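Local atomic coordinates of class D beta-lactamase (Fusobacterium nucleatum subsp. polymorphum, PDB entry 4IED), a protein that probably hydrolyses beta-lactam antibiotics such as penicillins, adding water to give substituted beta-amino acids and so contributing to antibiotic resistance. Residues E23-N28 and E240-E245; K159-L164 and V212-T217; N75-F80 and N98-I103; A110-A115 and E140-W145. All coordinates share one frame; numbering follows the deposited sequence. Where two conformers were deposited one is given.

Interaction 1 of 4, residues E23-N28 and E240-E245; sequences ERKGLN and EEIVRE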
# COMPACT_ATOMS: atom_id res chain seq x y z
N GLU A 23 4.22 -9.68 20.43
CA GLU A 23 5.08 -10.36 21.43
C GLU A 23 5.01 -11.89 21.25
O GLU A 23 6.05 -12.62 21.32
CB GLU A 23 4.75 -9.92 22.87
CG GLU A 23 5.10 -8.44 23.04
CD GLU A 23 5.13 -7.90 24.48
OE1 GLU A 23 5.70 -6.80 24.63
OE2 GLU A 23 4.62 -8.56 25.46
N ARG A 24 3.80 -12.39 20.95
CA ARG A 24 3.61 -13.83 20.76
C ARG A 24 4.40 -14.35 19.54
O ARG A 24 5.04 -15.42 19.58
CB ARG A 24 2.13 -14.19 20.57
CG ARG A 24 1.92 -15.70 20.46
CD ARG A 24 0.58 -16.05 19.83
NE ARG A 24 -0.44 -15.05 20.15
CZ ARG A 24 -1.25 -14.45 19.26
NH1 ARG A 24 -1.19 -14.74 17.96
NH2 ARG A 24 -2.16 -13.58 19.68
N LYS A 25 4.30 -13.58 18.46
CA LYS A 25 4.92 -13.95 17.18
C LYS A 25 6.41 -13.63 17.19
O LYS A 25 7.15 -14.07 16.32
CB LYS A 25 4.21 -13.25 16.04
CG LYS A 25 2.75 -13.70 15.97
CD LYS A 25 1.97 -12.93 14.93
CE LYS A 25 1.60 -13.81 13.76
NZ LYS A 25 0.16 -14.22 13.76
N GLY A 26 6.85 -12.83 18.17
CA GLY A 26 8.25 -12.45 18.31
C GLY A 26 8.74 -11.55 17.19
O GLY A 26 9.89 -11.67 16.73
N LEU A 27 7.89 -10.65 16.72
CA LEU A 27 8.20 -9.78 15.55
C LEU A 27 8.41 -8.36 15.96
O LEU A 27 7.88 -7.91 17.03
CB LEU A 27 7.08 -9.88 14.56
CG LEU A 27 6.87 -11.25 13.94
CD1 LEU A 27 5.52 -11.28 13.28
CD2 LEU A 27 7.91 -11.60 12.93
N ASN A 28 9.31 -7.69 15.23
CA ASN A 28 9.58 -6.28 15.39
C ASN A 28 8.85 -5.53 14.30
O ASN A 28 8.95 -5.86 13.13
CB ASN A 28 11.06 -6.01 15.28
CG ASN A 28 11.84 -6.68 16.37
OD1 ASN A 28 12.95 -7.15 16.13
ND2 ASN A 28 11.27 -6.75 17.57
N GLU A 240 -0.38 -9.90 6.68
CA GLU A 240 -1.85 -9.96 6.61
C GLU A 240 -2.39 -10.80 7.78
O GLU A 240 -3.48 -10.47 8.28
CB GLU A 240 -2.21 -10.56 5.31
CG GLU A 240 -3.74 -10.65 5.18
CD GLU A 240 -4.20 -10.82 3.74
OE1 GLU A 240 -5.46 -10.95 3.54
OE2 GLU A 240 -3.45 -10.83 2.77
N GLU A 241 -1.68 -11.82 8.30
CA GLU A 241 -2.16 -12.59 9.43
C GLU A 241 -2.40 -11.68 10.62
O GLU A 241 -3.45 -11.75 11.28
CB GLU A 241 -1.16 -13.69 9.80
CG GLU A 241 -1.20 -14.87 8.84
CD GLU A 241 -0.13 -15.91 9.14
OE1 GLU A 241 0.55 -15.77 10.28
OE2 GLU A 241 0.02 -16.88 8.30
N ILE A 242 -1.45 -10.80 10.95
CA ILE A 242 -1.60 -9.98 12.13
C ILE A 242 -2.76 -8.99 11.97
O ILE A 242 -3.57 -8.78 12.88
CB ILE A 242 -0.27 -9.20 12.47
CG1 ILE A 242 0.76 -10.22 12.93
CG2 ILE A 242 -0.53 -8.05 13.44
CD1 ILE A 242 2.17 -9.71 12.92
N VAL A 243 -2.80 -8.39 10.78
CA VAL A 243 -3.95 -7.50 10.51
C VAL A 243 -5.30 -8.18 10.64
O VAL A 243 -6.20 -7.67 11.36
CB VAL A 243 -3.78 -6.82 9.14
CG1 VAL A 243 -5.03 -5.97 8.81
CG2 VAL A 243 -2.55 -5.94 9.15
N ARG A 244 -5.42 -9.38 10.06
CA ARG A 244 -6.72 -10.10 10.20
C ARG A 244 -6.97 -10.49 11.62
O ARG A 244 -8.10 -10.50 12.08
CB ARG A 244 -6.70 -11.30 9.24
CG ARG A 244 -6.88 -10.97 7.80
CD ARG A 244 -6.83 -12.17 6.86
NE ARG A 244 -7.23 -11.81 5.51
CZ ARG A 244 -8.48 -11.87 5.09
NH1 ARG A 244 -9.48 -12.20 5.88
NH2 ARG A 244 -8.72 -11.51 3.83
N GLU A 245 -5.94 -10.85 12.41
CA GLU A 245 -6.18 -11.29 13.78
C GLU A 245 -6.74 -10.11 14.58
O GLU A 245 -7.66 -10.25 15.37
CB GLU A 245 -4.88 -11.88 14.40
CG GLU A 245 -4.60 -13.30 13.89
CD GLU A 245 -3.41 -14.05 14.48
OE1 GLU A 245 -3.18 -13.91 15.70
OE2 GLU A 245 -2.81 -14.86 13.67
O HOH W 1 -0.76 -16.04 12.34
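Lys25 and Ile242 mark the closest backbone approach, their CA atoms 9.2 Å apart, so the end of helix 16-25 meets helix 238-249 through side chains and without direct hydrogen bonds between the main chains. The helix stops in a Schellman motif: Gly26, with positive phi, is the C-prime residue, and Leu27 N returns to the carbonyl of Phe22. Leu27 can then point at the second helix, where its CD1 lies 3.7 Å from Ile242 CD1. Lys25 slides past Ile242 in the opposite direction, its CD 3.6 Å from Ile242 CG1, so the aliphatic part of the lysine extends the apolar strip. Bends at its last two torsions then turn the ammonium away from the isoleucine and toward acidic groups. Lys25 NZ makes a salt bridge of 3.0 Å to Glu245 OE2 and a long one of 3.8 Å to Glu241 OE1. A water is modelled between NZ and the two carboxylates, but its contacts to Lys25 and Glu241 are too short to weigh and remain doubtful. The second carboxylate oxygen of Glu245, OE1, takes Arg24 NH1 at 3.1 Å on its syn lone pair, with an N-H...O angle of 162°. Guanidinium and carboxylate are nearly coplanar, 7° apart, and the oxygen sits at the guanidinium edge. Because Glu245 was modelled in two conformers, its bonds may not be permanently occupied. Ile242 also touches Phe31 and Ile226 of the sheet, and this pairing of N- and C-terminal helices against one sheet face is characteristic of the serine beta-lactamase and penicillin-binding-protein fold.

Interaction 2 of 4, residues K159-L164 and V212-T217; sequences KLLNLL and VGWIET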
# COMPACT_ATOMS: atom_id res chain seq x y z
N LYS A 159 -3.07 8.00 7.06
CA LYS A 159 -3.73 9.28 6.76
C LYS A 159 -4.17 9.35 5.31
O LYS A 159 -5.32 9.73 4.99
CB LYS A 159 -2.84 10.45 7.18
CG LYS A 159 -2.66 10.62 8.69
CD LYS A 159 -1.92 11.84 9.18
CE LYS A 159 -1.67 11.79 10.72
NZ LYS A 159 -0.66 12.82 11.22
N LEU A 160 -3.31 8.91 4.40
CA LEU A 160 -3.63 8.91 3.00
C LEU A 160 -4.77 7.96 2.66
O LEU A 160 -5.67 8.25 1.84
CB LEU A 160 -2.46 8.57 2.12
CG LEU A 160 -1.43 9.62 1.85
CD1 LEU A 160 -0.16 8.97 1.28
CD2 LEU A 160 -1.96 10.70 0.98
N LEU A 161 -4.77 6.80 3.29
CA LEU A 161 -5.75 5.74 2.98
C LEU A 161 -7.11 6.14 3.54
O LEU A 161 -8.12 5.86 2.92
CB LEU A 161 -5.26 4.42 3.55
CG LEU A 161 -4.11 3.87 2.75
CD1 LEU A 161 -3.37 2.78 3.56
CD2 LEU A 161 -4.44 3.30 1.35
N ASN A 162 -7.14 6.77 4.71
CA ASN A 162 -8.39 7.31 5.24
C ASN A 162 -9.04 8.26 4.24
O ASN A 162 -10.26 8.22 3.97
CB ASN A 162 -8.16 7.97 6.59
CG ASN A 162 -9.46 8.62 7.07
OD1 ASN A 162 -10.47 7.98 7.27
ND2 ASN A 162 -9.38 9.85 7.22
N LEU A 163 -8.25 9.11 3.66
CA LEU A 163 -8.77 10.05 2.62
C LEU A 163 -9.18 9.32 1.30
O LEU A 163 -10.25 9.59 0.73
CB LEU A 163 -7.77 11.16 2.35
CG LEU A 163 -7.49 12.06 3.53
CD1 LEU A 163 -6.24 12.94 3.22
CD2 LEU A 163 -8.70 12.85 3.93
N LEU A 164 -8.31 8.47 0.81
CA LEU A 164 -8.62 7.72 -0.41
C LEU A 164 -9.95 6.95 -0.28
O LEU A 164 -10.77 6.96 -1.19
CB LEU A 164 -7.49 6.68 -0.71
CG LEU A 164 -7.71 5.82 -1.97
CD1 LEU A 164 -7.96 6.63 -3.27
CD2 LEU A 164 -6.57 4.84 -2.17
N VAL A 212 -0.88 -2.52 3.82
CA VAL A 212 -1.66 -1.28 4.06
C VAL A 212 -2.99 -1.39 3.35
O VAL A 212 -3.12 -2.05 2.36
CB VAL A 212 -0.91 0.02 3.67
CG1 VAL A 212 0.55 -0.01 4.20
CG2 VAL A 212 -0.90 0.23 2.19
N GLY A 213 -3.98 -0.68 3.92
CA GLY A 213 -5.32 -0.73 3.28
C GLY A 213 -6.37 -0.12 4.19
O GLY A 213 -6.11 0.70 5.05
N TRP A 214 -7.58 -0.58 3.98
CA TRP A 214 -8.69 -0.24 4.82
C TRP A 214 -9.80 -1.27 4.70
O TRP A 214 -9.86 -2.06 3.78
CB TRP A 214 -9.27 1.17 4.47
CG TRP A 214 -9.99 1.20 3.12
CD1 TRP A 214 -11.35 1.13 2.92
CD2 TRP A 214 -9.39 1.50 1.84
NE1 TRP A 214 -11.60 1.29 1.58
CE2 TRP A 214 -10.43 1.45 0.88
CE3 TRP A 214 -8.10 1.63 1.40
CZ2 TRP A 214 -10.19 1.66 -0.48
CZ3 TRP A 214 -7.86 1.86 0.08
CH2 TRP A 214 -8.87 1.80 -0.87
N ILE A 215 -10.72 -1.18 5.68
CA ILE A 215 -11.91 -2.05 5.78
C ILE A 215 -13.09 -1.09 5.97
O ILE A 215 -13.14 -0.31 6.92
CB ILE A 215 -11.88 -3.06 6.92
CG1 ILE A 215 -10.75 -4.00 6.73
CG2 ILE A 215 -13.17 -3.89 6.91
CD1 ILE A 215 -10.57 -4.98 7.86
N GLU A 216 -14.05 -1.20 5.04
CA GLU A 216 -15.32 -0.45 5.15
C GLU A 216 -16.40 -1.41 5.63
O GLU A 216 -16.59 -2.51 5.05
CB GLU A 216 -15.71 0.25 3.84
CG GLU A 216 -16.97 1.07 4.08
CD GLU A 216 -17.20 2.25 3.14
OE1 GLU A 216 -18.19 2.99 3.37
OE2 GLU A 216 -16.44 2.54 2.21
N THR A 217 -17.14 -0.98 6.63
CA THR A 217 -18.30 -1.69 7.15
C THR A 217 -19.55 -0.84 6.92
O THR A 217 -19.44 0.14 6.21
CB THR A 217 -18.10 -1.99 8.61
OG1 THR A 217 -18.09 -0.74 9.34
CG2 THR A 217 -16.78 -2.73 8.89
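Leu161 of helix 154-165 lies on Val212, Gly213 and Trp214 of strand 208-216, a helix-on-sheet layer of the beta-lactamase fold. The two short axes approach to 8.3 Å at -41°, and the closest CA pair is Leu161 with Gly213. No hydrogen bond crosses the interface; the touching residues are all buried, and every contact is van der Waals. The aliphatic contacts come from one prong of the Leu161 fork: CD1 rests 3.7 Å from Val212 CB, the two side chains crossing at about a right angle. The same methyl, Leu161 CD1, reaches main chain, 3.5 Å from Gly213 N. Aliphatic-to-aromatic contacts use the other prong and a second leucine. Leu161 CD2 meets the indole at its edge, near the ring plane, while Leu164 CD2 approaches obliquely, one helical turn on. With Trp214 CG at chi1 69° the indole stands out from the strand, its six-membered ring toward the two leucines. The indole is further stacked with His194, on strand 192-200, which in this family carries the Lys-Thr-Gly motif, and the backbone of Val212 is hydrogen-bonded to that of Lys196 on the same strand. Both leucines converge on one ring carbon, Trp214 CZ3, which lies 3.9 Å from Leu161 CD2 and 4.0 Å from Leu164 CD2.

Interaction 3 of 4, residues N75-F80 and N98-I103; sequences NVDEMF and NLRYAI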
# COMPACT_ATOMS: atom_id res chain seq x y z
N ASN A 75 -8.25 4.01 -18.26
CA ASN A 75 -8.77 3.46 -17.01
C ASN A 75 -7.93 2.23 -16.67
O ASN A 75 -7.14 1.82 -17.50
CB ASN A 75 -10.30 3.20 -17.07
CG ASN A 75 -10.67 2.32 -18.21
OD1 ASN A 75 -10.13 1.22 -18.40
ND2 ASN A 75 -11.65 2.88 -19.04
N VAL A 76 -8.21 1.67 -15.50
CA VAL A 76 -7.44 0.51 -14.99
C VAL A 76 -7.72 -0.78 -15.78
O VAL A 76 -7.04 -1.78 -15.59
CB VAL A 76 -7.72 0.29 -13.52
CG1 VAL A 76 -7.25 1.47 -12.67
CG2 VAL A 76 -9.22 0.06 -13.29
N ASP A 77 -8.72 -0.75 -16.68
CA ASP A 77 -9.01 -1.92 -17.51
C ASP A 77 -8.42 -1.87 -18.91
O ASP A 77 -8.46 -2.84 -19.62
CB ASP A 77 -10.55 -2.14 -17.56
CG ASP A 77 -11.05 -2.52 -16.21
OD1 ASP A 77 -10.90 -3.69 -15.81
OD2 ASP A 77 -11.58 -1.65 -15.46
N GLU A 78 -7.76 -0.77 -19.24
CA GLU A 78 -7.14 -0.63 -20.57
C GLU A 78 -5.82 -1.34 -20.65
O GLU A 78 -4.94 -1.07 -19.82
CB GLU A 78 -6.96 0.82 -20.89
CG GLU A 78 -6.66 1.07 -22.37
CD GLU A 78 -6.50 2.52 -22.74
OE1 GLU A 78 -5.65 3.19 -22.15
OE2 GLU A 78 -7.25 2.99 -23.64
N MET A 79 -5.64 -2.11 -21.67
CA MET A 79 -4.34 -2.81 -21.80
C MET A 79 -3.23 -1.73 -21.88
O MET A 79 -3.36 -0.73 -22.58
CB MET A 79 -4.29 -3.75 -22.99
CG MET A 79 -5.35 -4.85 -22.91
SD MET A 79 -5.38 -5.79 -21.40
CE MET A 79 -3.91 -6.71 -21.35
N PHE A 80 -2.16 -2.01 -21.14
CA PHE A 80 -1.06 -1.04 -20.96
C PHE A 80 0.34 -1.65 -21.02
O PHE A 80 1.19 -1.05 -21.67
CB PHE A 80 -1.23 -0.39 -19.57
CG PHE A 80 -0.06 0.56 -19.22
CD1 PHE A 80 0.09 1.73 -19.92
CD2 PHE A 80 0.81 0.21 -18.19
CE1 PHE A 80 1.16 2.60 -19.66
CE2 PHE A 80 1.85 1.11 -17.91
CZ PHE A 80 2.06 2.23 -18.69
N ASN A 98 -3.40 -5.02 -18.02
CA ASN A 98 -3.89 -3.74 -17.60
C ASN A 98 -3.48 -3.42 -16.15
O ASN A 98 -2.94 -4.29 -15.50
CB ASN A 98 -5.41 -3.56 -17.85
CG ASN A 98 -6.24 -4.62 -17.12
OD1 ASN A 98 -5.93 -5.11 -16.07
ND2 ASN A 98 -7.31 -5.01 -17.77
N LEU A 99 -3.77 -2.24 -15.64
CA LEU A 99 -3.29 -1.90 -14.29
C LEU A 99 -3.98 -2.65 -13.20
O LEU A 99 -3.50 -2.94 -12.18
CB LEU A 99 -3.28 -0.38 -14.05
CG LEU A 99 -2.29 0.48 -14.87
CD1 LEU A 99 -2.43 1.94 -14.44
CD2 LEU A 99 -0.88 0.05 -14.70
N ARG A 100 -5.29 -2.96 -13.44
CA ARG A 100 -6.01 -3.79 -12.51
C ARG A 100 -5.33 -5.10 -12.22
O ARG A 100 -5.12 -5.45 -11.06
CB ARG A 100 -7.43 -4.05 -13.04
CG ARG A 100 -8.24 -4.96 -12.17
CD ARG A 100 -9.61 -5.36 -12.81
NE ARG A 100 -10.49 -4.21 -13.07
CZ ARG A 100 -11.19 -3.53 -12.16
NH1 ARG A 100 -11.18 -3.92 -10.86
NH2 ARG A 100 -11.83 -2.46 -12.63
N TYR A 101 -4.92 -5.82 -13.27
CA TYR A 101 -4.20 -7.06 -13.08
C TYR A 101 -2.87 -6.79 -12.50
O TYR A 101 -2.40 -7.50 -11.58
CB TYR A 101 -4.05 -7.72 -14.44
CG TYR A 101 -3.26 -9.03 -14.32
CD1 TYR A 101 -3.84 -10.19 -13.92
CD2 TYR A 101 -1.92 -9.05 -14.66
CE1 TYR A 101 -3.10 -11.37 -13.76
CE2 TYR A 101 -1.17 -10.24 -14.51
CZ TYR A 101 -1.78 -11.35 -14.07
OH TYR A 101 -1.16 -12.57 -13.92
N ALA A 102 -2.22 -5.76 -13.01
CA ALA A 102 -0.83 -5.47 -12.58
C ALA A 102 -0.74 -5.23 -11.06
O ALA A 102 0.15 -5.72 -10.35
CB ALA A 102 -0.27 -4.34 -13.31
N ILE A 103 -1.70 -4.51 -10.48
CA ILE A 103 -1.64 -4.25 -9.03
C ILE A 103 -1.91 -5.51 -8.22
O ILE A 103 -1.28 -5.74 -7.19
CB ILE A 103 -2.47 -3.04 -8.59
CG1 ILE A 103 -2.08 -2.56 -7.19
CG2 ILE A 103 -4.00 -3.42 -8.60
CD1 ILE A 103 -2.68 -1.21 -6.78
O HOH W 2 -4.79 0.06 -17.36
O HOH W 3 -10.22 -5.81 -17.44
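Val76 and Asp77, the middle residues of a type I turn from Asn75 to Glu78, dock on the N-terminus of helix 99-105, whose N-cap is Asn98. The tight part is polar. Val76 O accepts from Arg100 N at 3.0 Å. Asp77 is gripped side-on: Arg100 NE reaches its OD1 at 2.8 Å and NH2 its OD2 at 3.0 Å, the second bond almost straight (177°). Carboxylate and guanidinium are only 24° from coplanar, and NH1 is used by Asp181 on helix 173-182, so the group is held on two sides. Asn98 works both ways: OD1 caps Tyr101 N, while ND2 meets Asp77 O from above its carbonyl plane. Placing CG between the backbone N and the carbonyl carbon (chi1 59°) makes the cap possible. Behind the turn, Phe80 CD2 packs 3.9 Å from Leu99 CD2. On the looser side lies exposed Met79, deposited in two conformers, whose CE comes only to 3.8 Å from Asn98 N, and a water that joins Asp77 OD1 to Asn98 ND2, weakly at the amide. A second water bridges the segments more firmly: it donates to Asn75 O and Glu78 O and accepts from Leu99 N at 3.0 Å.

Interaction 4 of 4, residues A110-A115 and E140-W145; sequences AYKKLA and EIDKFW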
# COMPACT_ATOMS: atom_id res chain seq x y z
N ALA A 110 5.31 -3.52 -15.09
CA ALA A 110 4.20 -2.70 -15.58
C ALA A 110 4.24 -1.34 -14.85
O ALA A 110 4.03 -0.35 -15.48
CB ALA A 110 2.88 -3.41 -15.30
N TYR A 111 4.53 -1.33 -13.54
CA TYR A 111 4.57 -0.12 -12.80
C TYR A 111 5.88 0.67 -13.04
O TYR A 111 5.87 1.92 -12.98
CB TYR A 111 4.29 -0.35 -11.31
CG TYR A 111 2.80 -0.40 -11.07
CD1 TYR A 111 2.11 -1.64 -11.14
CD2 TYR A 111 2.10 0.75 -10.79
CE1 TYR A 111 0.74 -1.63 -11.08
CE2 TYR A 111 0.73 0.71 -10.68
CZ TYR A 111 0.08 -0.50 -10.77
OH TYR A 111 -1.32 -0.54 -10.66
N LYS A 112 6.94 -0.02 -13.42
CA LYS A 112 8.17 0.73 -13.85
C LYS A 112 7.81 1.45 -15.20
O LYS A 112 8.18 2.60 -15.40
CB LYS A 112 9.31 -0.22 -13.99
CG LYS A 112 9.85 -0.67 -12.70
CD LYS A 112 11.11 -1.52 -12.87
CE LYS A 112 11.80 -1.81 -11.57
NZ LYS A 112 13.05 -2.55 -11.69
N LYS A 113 7.16 0.77 -16.13
CA LYS A 113 6.71 1.43 -17.35
C LYS A 113 5.83 2.63 -17.07
O LYS A 113 6.02 3.71 -17.66
CB LYS A 113 5.94 0.41 -18.20
CG LYS A 113 5.38 0.95 -19.52
CD LYS A 113 4.72 -0.17 -20.29
CE LYS A 113 4.21 0.30 -21.59
NZ LYS A 113 5.27 1.00 -22.39
N LEU A 114 4.86 2.48 -16.15
CA LEU A 114 4.04 3.61 -15.75
C LEU A 114 4.86 4.81 -15.25
O LEU A 114 4.66 5.94 -15.66
CB LEU A 114 3.04 3.16 -14.70
CG LEU A 114 1.99 4.21 -14.25
CD1 LEU A 114 1.23 4.78 -15.35
CD2 LEU A 114 1.11 3.69 -13.20
N ALA A 115 5.80 4.51 -14.34
CA ALA A 115 6.66 5.56 -13.76
C ALA A 115 7.42 6.26 -14.87
O ALA A 115 7.56 7.48 -14.89
CB ALA A 115 7.56 4.99 -12.67
N GLU A 140 16.31 8.07 -10.14
CA GLU A 140 15.98 6.70 -10.62
C GLU A 140 14.45 6.66 -10.70
O GLU A 140 13.74 6.32 -9.77
CB GLU A 140 16.47 5.60 -9.67
CG GLU A 140 18.00 5.49 -9.61
CD GLU A 140 18.64 4.83 -10.77
OE1 GLU A 140 17.89 4.25 -11.59
OE2 GLU A 140 19.87 4.89 -10.90
N ILE A 141 13.95 7.05 -11.85
CA ILE A 141 12.48 7.23 -12.06
C ILE A 141 11.77 5.92 -11.93
O ILE A 141 10.58 5.99 -11.59
CB ILE A 141 12.15 7.95 -13.42
CG1 ILE A 141 10.68 8.38 -13.46
CG2 ILE A 141 12.50 7.09 -14.57
CD1 ILE A 141 10.22 9.39 -12.51
N ASP A 142 12.41 4.75 -12.13
CA ASP A 142 11.67 3.51 -11.94
C ASP A 142 12.12 2.65 -10.77
O ASP A 142 11.77 1.45 -10.69
CB ASP A 142 11.47 2.79 -13.24
CG ASP A 142 12.64 2.03 -13.74
OD1 ASP A 142 13.75 2.12 -13.15
OD2 ASP A 142 12.51 1.44 -14.87
N LYS A 143 12.84 3.28 -9.84
CA LYS A 143 13.33 2.57 -8.64
C LYS A 143 13.08 3.30 -7.36
O LYS A 143 13.38 2.79 -6.28
CB LYS A 143 14.81 2.22 -8.71
CG LYS A 143 15.25 1.46 -9.92
CD LYS A 143 16.78 1.37 -9.92
CE LYS A 143 17.32 0.88 -11.22
NZ LYS A 143 18.72 0.52 -11.10
N PHE A 144 12.62 4.58 -7.41
CA PHE A 144 12.64 5.42 -6.21
C PHE A 144 11.82 4.94 -5.06
O PHE A 144 12.08 5.34 -3.99
CB PHE A 144 12.28 6.89 -6.55
CG PHE A 144 10.86 7.07 -7.08
CD1 PHE A 144 9.83 7.28 -6.20
CD2 PHE A 144 10.57 7.08 -8.44
CE1 PHE A 144 8.51 7.37 -6.63
CE2 PHE A 144 9.26 7.14 -8.88
CZ PHE A 144 8.25 7.37 -7.97
N TRP A 145 10.73 4.18 -5.36
CA TRP A 145 9.89 3.65 -4.31
C TRP A 145 10.34 2.29 -3.76
O TRP A 145 9.77 1.79 -2.81
CB TRP A 145 8.45 3.49 -4.78
CG TRP A 145 8.32 2.42 -5.91
CD1 TRP A 145 7.90 1.17 -5.78
CD2 TRP A 145 8.45 2.66 -7.34
NE1 TRP A 145 7.86 0.55 -6.97
CE2 TRP A 145 8.17 1.43 -7.97
CE3 TRP A 145 8.75 3.78 -8.12
CZ2 TRP A 145 8.18 1.27 -9.37
CZ3 TRP A 145 8.75 3.65 -9.47
CH2 TRP A 145 8.45 2.38 -10.11
O HOH W 4 14.70 -0.55 -13.13
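The active site of a class D beta-lactamase is built around a carboxylated lysine, here Lys60, and Trp145, packed against Ala115 and Lys112 of helix 108-130, gives that group a hydrogen bond through NE1. The indole's far, six-membered end faces the helix. Ala115 CB lies obliquely to the ring, 3.7 Å from Trp145 CZ3, and Lys112 CA sits at the ring edge, 4.1 Å from Trp145 CH2. A chi1 of 66° swings the indole of Trp145 so that its benzo end meets the helix and NE1 is left for the modified lysine. Small Ala115 also lets the loop come close: its CB is 3.4 Å from Ile141 O, while Ile141 CG1 lies 3.5 Å from Ala115 O. The extended Lys112 chain passes across Asp142 at a slant, its methylenes against the aspartate and its CE 3.4 Å from Asp142 O. The aspartate's OD2 is engaged by Arg116, the next residue of the helix beyond Ala115, in a salt bridge. Lys112 NZ itself does not touch the carboxylate: a water accepts from it at 3.0 Å and donates to Asp142 OD1 at 2.8 Å.

Followed from the N terminus, the chain opens interaction 1 at 23-28 and closes it only at 240-245, so the other three contacts all nest within its long loop. Inside, they run in series without crossing: interaction 3 closes its loop at 98-103, interaction 4 then spans 110-145, and interaction 2 joins 159-164 to 212-217. Interactions 3 and 4 belong to the helical part and touch directly, Phe80 O lying 3.3 Å from Lys113 CE. Interaction 1 joins the terminal helices, and interaction 2 sets helix 154-165 on the antiparallel sheet; on adjacent residues of strand 208-216, Phe211 meets helix 238-249 and Val212 helix 154-165, consistent with opposite faces.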